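Local structure of Pex protein (Anabaena sp. PCC 7120, 2DQL) at residues I63-Y75 against P85-H97. The protein is a cyanobacterial circadian clock-associated protein with a PadR-like winged-helix fold, and probably acts as a DNA-binding transcriptional regulator. Sequence-based numbering, arbitrary orientation.
Sequences IKFLEDNRAITGY and PRRMYQVSPEWQH. With PO4 (phosphate ion), chain C.
The methyl of Ala71 stands over the face of the Trp95 indole in a CH-pi contact, CB 3.4 Å from the centroid of the six-membered ring, at the base of the β-hairpin wing of this winged-helix domain. A Schellman motif, with Arg70 at positive phi, ends helix 56-68 and leads into strand 72-77, which pairs antiparallel with strand 86-91. Thr73 with Gln90 and Tyr75 with Met88 are hydrogen-bonded pairs of this hairpin. Immediately after strand 86-91, Ser92 grips the turn twice: OG donates to Arg70 O (2.8 Å) from above the carbonyl plane, and N to Ala71 O (2.8 Å, 176° at the hydrogen). A glycine in place of Trp95 would probably leave the Ala71 methyl without its aromatic cover and open a gap between the turn and the start of helix 96-112. On the wing, Tyr89 sets its ring against helix 56-68, with CG anti to the carbonyl carbon (chi1 -62°); Ile63 CD1 sits over one face, while Ile72 CD1 packs against CD1 of the ring at 3.6 Å. The Arg87 guanidinium lies over the Gly74-Tyr75 peptide. One water joins three side chains, donating to Glu67 OE1, accepting from Arg87 NE and lying 3.0 Å from Tyr89 OH.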
loop_
_atom_site.group_PDB
_atom_site.type_symbol
_atom_site.label_atom_id
_atom_site.label_comp_id
_atom_site.label_asym_id
_atom_site.label_seq_id
_atom_site.Cartn_x
_atom_site.Cartn_y
_atom_site.Cartn_z
ATOM N N ILE A 63 -11.348 5.822 -13.032
ATOM C CA ILE A 63 -12.220 6.124 -14.168
ATOM C C ILE A 63 -13.309 7.095 -13.725
ATOM O O ILE A 63 -13.653 8.028 -14.450
ATOM C CB ILE A 63 -12.865 4.843 -14.743
ATOM C CG1 ILE A 63 -11.806 3.983 -15.433
ATOM C CG2 ILE A 63 -13.956 5.209 -15.738
ATOM C CD1 ILE A 63 -11.175 4.624 -16.656
ATOM N N LYS A 64 -13.853 6.878 -12.532
ATOM C CA LYS A 64 -14.882 7.767 -12.014
ATOM C C LYS A 64 -14.324 9.185 -11.933
ATOM O O LYS A 64 -14.953 10.137 -12.388
ATOM C CB LYS A 64 -15.338 7.309 -10.628
ATOM C CG LYS A 64 -16.324 8.252 -9.972
ATOM C CD LYS A 64 -16.827 7.664 -8.666
ATOM C CE LYS A 64 -18.045 8.399 -8.142
ATOM N NZ LYS A 64 -17.924 9.867 -8.163
ATOM N N PHE A 65 -13.136 9.321 -11.352
ATOM C CA PHE A 65 -12.509 10.630 -11.233
ATOM C C PHE A 65 -12.365 11.284 -12.605
ATOM O O PHE A 65 -12.753 12.437 -12.797
ATOM C CB PHE A 65 -11.118 10.511 -10.610
ATOM C CG PHE A 65 -10.360 11.803 -10.589
ATOM C CD1 PHE A 65 -10.549 12.717 -9.559
ATOM C CD2 PHE A 65 -9.483 12.124 -11.623
ATOM C CE1 PHE A 65 -9.874 13.938 -9.559
ATOM C CE2 PHE A 65 -8.806 13.339 -11.635
ATOM C CZ PHE A 65 -9.003 14.250 -10.598
ATOM N N LEU A 66 -11.801 10.539 -13.550
ATOM C CA LEU A 66 -11.582 11.054 -14.895
ATOM C C LEU A 66 -12.875 11.451 -15.601
ATOM O O LEU A 66 -12.945 12.524 -16.197
ATOM C CB LEU A 66 -10.793 10.034 -15.725
ATOM C CG LEU A 66 -9.340 9.868 -15.242
ATOM C CD1 LEU A 66 -8.669 8.699 -15.951
ATOM C CD2 LEU A 66 -8.570 11.153 -15.496
ATOM N N GLU A 67 -13.895 10.604 -15.528
ATOM C CA GLU A 67 -15.165 10.927 -16.169
ATOM C C GLU A 67 -15.852 12.098 -15.463
ATOM O O GLU A 67 -16.406 12.982 -16.119
ATOM C CB GLU A 67 -16.097 9.715 -16.180
ATOM C CG GLU A 67 -15.637 8.578 -17.078
ATOM C CD GLU A 67 -16.793 7.895 -17.787
ATOM O OE1 GLU A 67 -16.741 6.663 -17.956
ATOM O OE2 GLU A 67 -17.751 8.591 -18.187
ATOM N N ASP A 68 -15.821 12.108 -14.130
ATOM C CA ASP A 68 -16.445 13.198 -13.382
ATOM C C ASP A 68 -15.847 14.543 -13.773
ATOM O O ASP A 68 -16.549 15.553 -13.828
ATOM C CB ASP A 68 -16.273 13.007 -11.868
ATOM C CG ASP A 68 -17.177 11.926 -11.297
ATOM O OD1 ASP A 68 -18.127 11.501 -11.985
ATOM O OD2 ASP A 68 -16.940 11.512 -10.144
ATOM N N ASN A 69 -14.546 14.548 -14.046
ATOM C CA ASN A 69 -13.838 15.764 -14.417
ATOM C C ASN A 69 -13.811 16.019 -15.924
ATOM O O ASN A 69 -13.187 16.973 -16.388
ATOM C CB ASN A 69 -12.419 15.716 -13.854
ATOM C CG ASN A 69 -12.378 16.012 -12.366
ATOM O OD1 ASN A 69 -12.432 17.172 -11.958
ATOM N ND2 ASN A 69 -12.308 14.967 -11.550
ATOM N N ARG A 70 -14.497 15.167 -16.679
ATOM C CA ARG A 70 -14.574 15.298 -18.134
ATOM C C ARG A 70 -13.201 15.187 -18.787
ATOM O O ARG A 70 -12.971 15.763 -19.852
ATOM C CB ARG A 70 -15.190 16.650 -18.514
ATOM C CG ARG A 70 -16.415 17.052 -17.700
ATOM C CD ARG A 70 -17.573 16.087 -17.881
ATOM N NE ARG A 70 -18.764 16.536 -17.156
ATOM C CZ ARG A 70 -19.911 15.867 -17.112
ATOM N NH1 ARG A 70 -20.035 14.714 -17.751
ATOM N NH2 ARG A 70 -20.940 16.353 -16.427
ATOM N N ALA A 71 -12.291 14.449 -18.152
ATOM C CA ALA A 71 -10.941 14.280 -18.678
ATOM C C ALA A 71 -10.885 13.186 -19.732
ATOM O O ALA A 71 -9.950 13.129 -20.532
ATOM C CB ALA A 71 -9.975 13.961 -17.541
ATOM N N ILE A 72 -11.877 12.304 -19.713
ATOM C CA ILE A 72 -11.948 11.228 -20.691
ATOM C C ILE A 72 -13.393 11.047 -21.141
ATOM O O ILE A 72 -14.332 11.470 -20.456
ATOM C CB ILE A 72 -11.430 9.860 -20.129
ATOM C CG1 ILE A 72 -12.338 9.363 -18.993
ATOM C CG2 ILE A 72 -9.985 10.000 -19.645
ATOM C CD1 ILE A 72 -11.999 7.949 -18.505
ATOM N N THR A 73 -13.563 10.444 -22.309
ATOM C CA THR A 73 -14.888 10.166 -22.839
ATOM C C THR A 73 -14.988 8.659 -23.007
ATOM O O THR A 73 -14.006 7.995 -23.330
ATOM C CB THR A 73 -15.120 10.817 -24.226
ATOM O OG1 THR A 73 -14.132 10.343 -25.147
ATOM C CG2 THR A 73 -15.029 12.330 -24.138
ATOM N N GLY A 74 -16.172 8.116 -22.771
ATOM C CA GLY A 74 -16.351 6.691 -22.936
ATOM C C GLY A 74 -17.402 6.433 -23.993
ATOM O O GLY A 74 -18.278 7.268 -24.206
ATOM N N TYR A 75 -17.304 5.293 -24.666
ATOM C CA TYR A 75 -18.276 4.925 -25.687
ATOM C C TYR A 75 -18.255 3.413 -25.875
ATOM O O TYR A 75 -17.295 2.746 -25.489
ATOM C CB TYR A 75 -17.971 5.647 -27.009
ATOM C CG TYR A 75 -16.874 5.025 -27.842
ATOM C CD1 TYR A 75 -17.167 4.050 -28.794
ATOM C CD2 TYR A 75 -15.545 5.407 -27.678
ATOM C CE1 TYR A 75 -16.165 3.471 -29.565
ATOM C CE2 TYR A 75 -14.532 4.833 -28.445
ATOM C CZ TYR A 75 -14.851 3.866 -29.386
ATOM O OH TYR A 75 -13.863 3.287 -30.145
ATOM N N PRO A 85 -20.396 -6.023 -26.337
ATOM C CA PRO A 85 -19.667 -4.833 -26.776
ATOM C C PRO A 85 -18.588 -4.516 -25.746
ATOM O O PRO A 85 -18.595 -5.058 -24.637
ATOM C CB PRO A 85 -20.755 -3.764 -26.842
ATOM C CG PRO A 85 -21.690 -4.180 -25.760
ATOM C CD PRO A 85 -21.774 -5.682 -25.947
ATOM N N ARG A 86 -17.666 -3.640 -26.117
ATOM C CA ARG A 86 -16.566 -3.260 -25.243
ATOM C C ARG A 86 -16.619 -1.765 -24.933
ATOM O O ARG A 86 -16.808 -0.948 -25.827
ATOM C CB ARG A 86 -15.246 -3.627 -25.932
ATOM C CG ARG A 86 -13.986 -3.155 -25.243
ATOM C CD ARG A 86 -12.761 -3.707 -25.964
ATOM N NE ARG A 86 -12.521 -5.107 -25.625
ATOM C CZ ARG A 86 -11.648 -5.890 -26.251
ATOM N NH1 ARG A 86 -10.930 -5.416 -27.262
ATOM N NH2 ARG A 86 -11.482 -7.146 -25.856
ATOM N N ARG A 87 -16.463 -1.408 -23.662
ATOM C CA ARG A 87 -16.487 -0.002 -23.271
ATOM C C ARG A 87 -15.085 0.588 -23.438
ATOM O O ARG A 87 -14.151 0.196 -22.736
ATOM C CB ARG A 87 -16.941 0.132 -21.817
ATOM C CG ARG A 87 -17.221 1.560 -21.367
ATOM C CD ARG A 87 -18.434 2.137 -22.079
ATOM N NE ARG A 87 -18.798 3.465 -21.588
ATOM C CZ ARG A 87 -19.677 4.261 -22.192
ATOM N NH1 ARG A 87 -20.276 3.866 -23.304
ATOM N NH2 ARG A 87 -19.956 5.455 -21.690
ATOM N N MET A 88 -14.953 1.528 -24.369
ATOM C CA MET A 88 -13.674 2.169 -24.662
ATOM C C MET A 88 -13.574 3.573 -24.080
ATOM O O MET A 88 -14.575 4.266 -23.922
ATOM C CB MET A 88 -13.477 2.258 -26.174
ATOM C CG MET A 88 -13.583 0.931 -26.912
ATOM S SD MET A 88 -12.254 -0.218 -26.524
ATOM C CE MET A 88 -10.832 0.737 -26.994
ATOM N N TYR A 89 -12.349 3.994 -23.784
ATOM C CA TYR A 89 -12.102 5.318 -23.228
ATOM C C TYR A 89 -11.068 6.061 -24.063
ATOM O O TYR A 89 -10.144 5.450 -24.590
ATOM C CB TYR A 89 -11.580 5.197 -21.793
ATOM C CG TYR A 89 -12.557 4.534 -20.854
ATOM C CD1 TYR A 89 -13.614 5.252 -20.301
ATOM C CD2 TYR A 89 -12.452 3.174 -20.557
ATOM C CE1 TYR A 89 -14.552 4.627 -19.471
ATOM C CE2 TYR A 89 -13.387 2.540 -19.730
ATOM C CZ TYR A 89 -14.433 3.274 -19.194
ATOM O OH TYR A 89 -15.373 2.647 -18.399
ATOM N N GLN A 90 -11.231 7.377 -24.164
ATOM C CA GLN A 90 -10.298 8.232 -24.907
ATOM C C GLN A 90 -10.092 9.496 -24.095
ATOM O O GLN A 90 -10.991 9.931 -23.390
ATOM C CB GLN A 90 -10.872 8.657 -26.261
ATOM C CG GLN A 90 -11.150 7.550 -27.237
ATOM C CD GLN A 90 -11.440 8.089 -28.632
ATOM O OE1 GLN A 90 -11.894 9.227 -28.796
ATOM N NE2 GLN A 90 -11.190 7.268 -29.639
ATOM N N VAL A 91 -8.916 10.100 -24.190
ATOM C CA VAL A 91 -8.699 11.338 -23.458
ATOM C C VAL A 91 -9.557 12.405 -24.135
ATOM O O VAL A 91 -9.694 12.404 -25.358
ATOM C CB VAL A 91 -7.232 11.798 -23.529
ATOM C CG1 VAL A 91 -7.065 13.096 -22.762
ATOM C CG2 VAL A 91 -6.325 10.735 -22.968
ATOM N N SER A 92 -10.148 13.298 -23.351
ATOM C CA SER A 92 -10.955 14.365 -23.930
ATOM C C SER A 92 -10.000 15.303 -24.667
ATOM O O SER A 92 -8.916 15.610 -24.179
ATOM C CB SER A 92 -11.718 15.115 -22.832
ATOM O OG SER A 92 -12.674 14.264 -22.217
ATOM N N PRO A 93 -10.390 15.762 -25.865
ATOM C CA PRO A 93 -9.562 16.658 -26.675
ATOM C C PRO A 93 -8.920 17.831 -25.931
ATOM O O PRO A 93 -7.715 18.059 -26.049
ATOM C CB PRO A 93 -10.528 17.116 -27.764
ATOM C CG PRO A 93 -11.383 15.909 -27.965
ATOM C CD PRO A 93 -11.668 15.473 -26.543
ATOM N N GLU A 94 -9.711 18.571 -25.166
ATOM C CA GLU A 94 -9.174 19.718 -24.447
ATOM C C GLU A 94 -8.324 19.382 -23.224
ATOM O O GLU A 94 -7.707 20.274 -22.634
ATOM C CB GLU A 94 -10.303 20.669 -24.050
ATOM C CG GLU A 94 -10.801 21.494 -25.218
ATOM C CD GLU A 94 -9.675 22.269 -25.881
ATOM O OE1 GLU A 94 -9.114 23.174 -25.227
ATOM O OE2 GLU A 94 -9.345 21.967 -27.048
ATOM N N TRP A 95 -8.288 18.109 -22.848
ATOM C CA TRP A 95 -7.486 17.685 -21.700
ATOM C C TRP A 95 -6.108 17.192 -22.122
ATOM O O TRP A 95 -5.343 16.689 -21.302
ATOM C CB TRP A 95 -8.190 16.570 -20.926
ATOM C CG TRP A 95 -9.037 17.063 -19.804
ATOM C CD1 TRP A 95 -10.252 17.672 -19.901
ATOM C CD2 TRP A 95 -8.728 17.000 -18.404
ATOM N NE1 TRP A 95 -10.721 17.994 -18.651
ATOM C CE2 TRP A 95 -9.805 17.596 -17.715
ATOM C CE3 TRP A 95 -7.644 16.503 -17.668
ATOM C CZ2 TRP A 95 -9.837 17.704 -16.318
ATOM C CZ3 TRP A 95 -7.673 16.611 -16.275
ATOM C CH2 TRP A 95 -8.764 17.210 -15.618
ATOM N N GLN A 96 -5.792 17.347 -23.400
ATOM C CA GLN A 96 -4.514 16.901 -23.938
ATOM C C GLN A 96 -3.318 17.354 -23.099
ATOM O O GLN A 96 -2.545 16.530 -22.611
ATOM C CB GLN A 96 -4.351 17.416 -25.369
ATOM C CG GLN A 96 -3.309 16.682 -26.196
ATOM C CD GLN A 96 -3.925 15.610 -27.079
ATOM O OE1 GLN A 96 -4.451 14.608 -26.591
ATOM N NE2 GLN A 96 -3.873 15.824 -28.388
ATOM N N HIS A 97 -3.169 18.665 -22.934
ATOM C CA HIS A 97 -2.050 19.222 -22.182
ATOM C C HIS A 97 -2.001 18.767 -20.725
ATOM O O HIS A 97 -0.947 18.366 -20.236
ATOM C CB HIS A 97 -2.079 20.753 -22.236
ATOM C CG HIS A 97 -0.891 21.399 -21.593
ATOM N ND1 HIS A 97 0.384 21.298 -22.111
ATOM C CD2 HIS A 97 -0.777 22.131 -20.460
ATOM C CE1 HIS A 97 1.230 21.937 -21.324
ATOM N NE2 HIS A 97 0.551 22.452 -20.312
HETATM P P PO4 C . -13.874 -6.357 -22.063
HETATM O O1 PO4 C . -12.519 -6.790 -21.641
HETATM O O2 PO4 C . -13.980 -6.464 -23.540
HETATM O O3 PO4 C . -14.907 -7.219 -21.444
HETATM O O4 PO4 C . -14.110 -4.942 -21.651
HETATM O O HOH W 1 -17.933 4.090 -18.805
HETATM O O HOH W 2 -18.582 6.218 -19.857
HETATM O O HOH W 3 -12.362 11.940 -26.507
#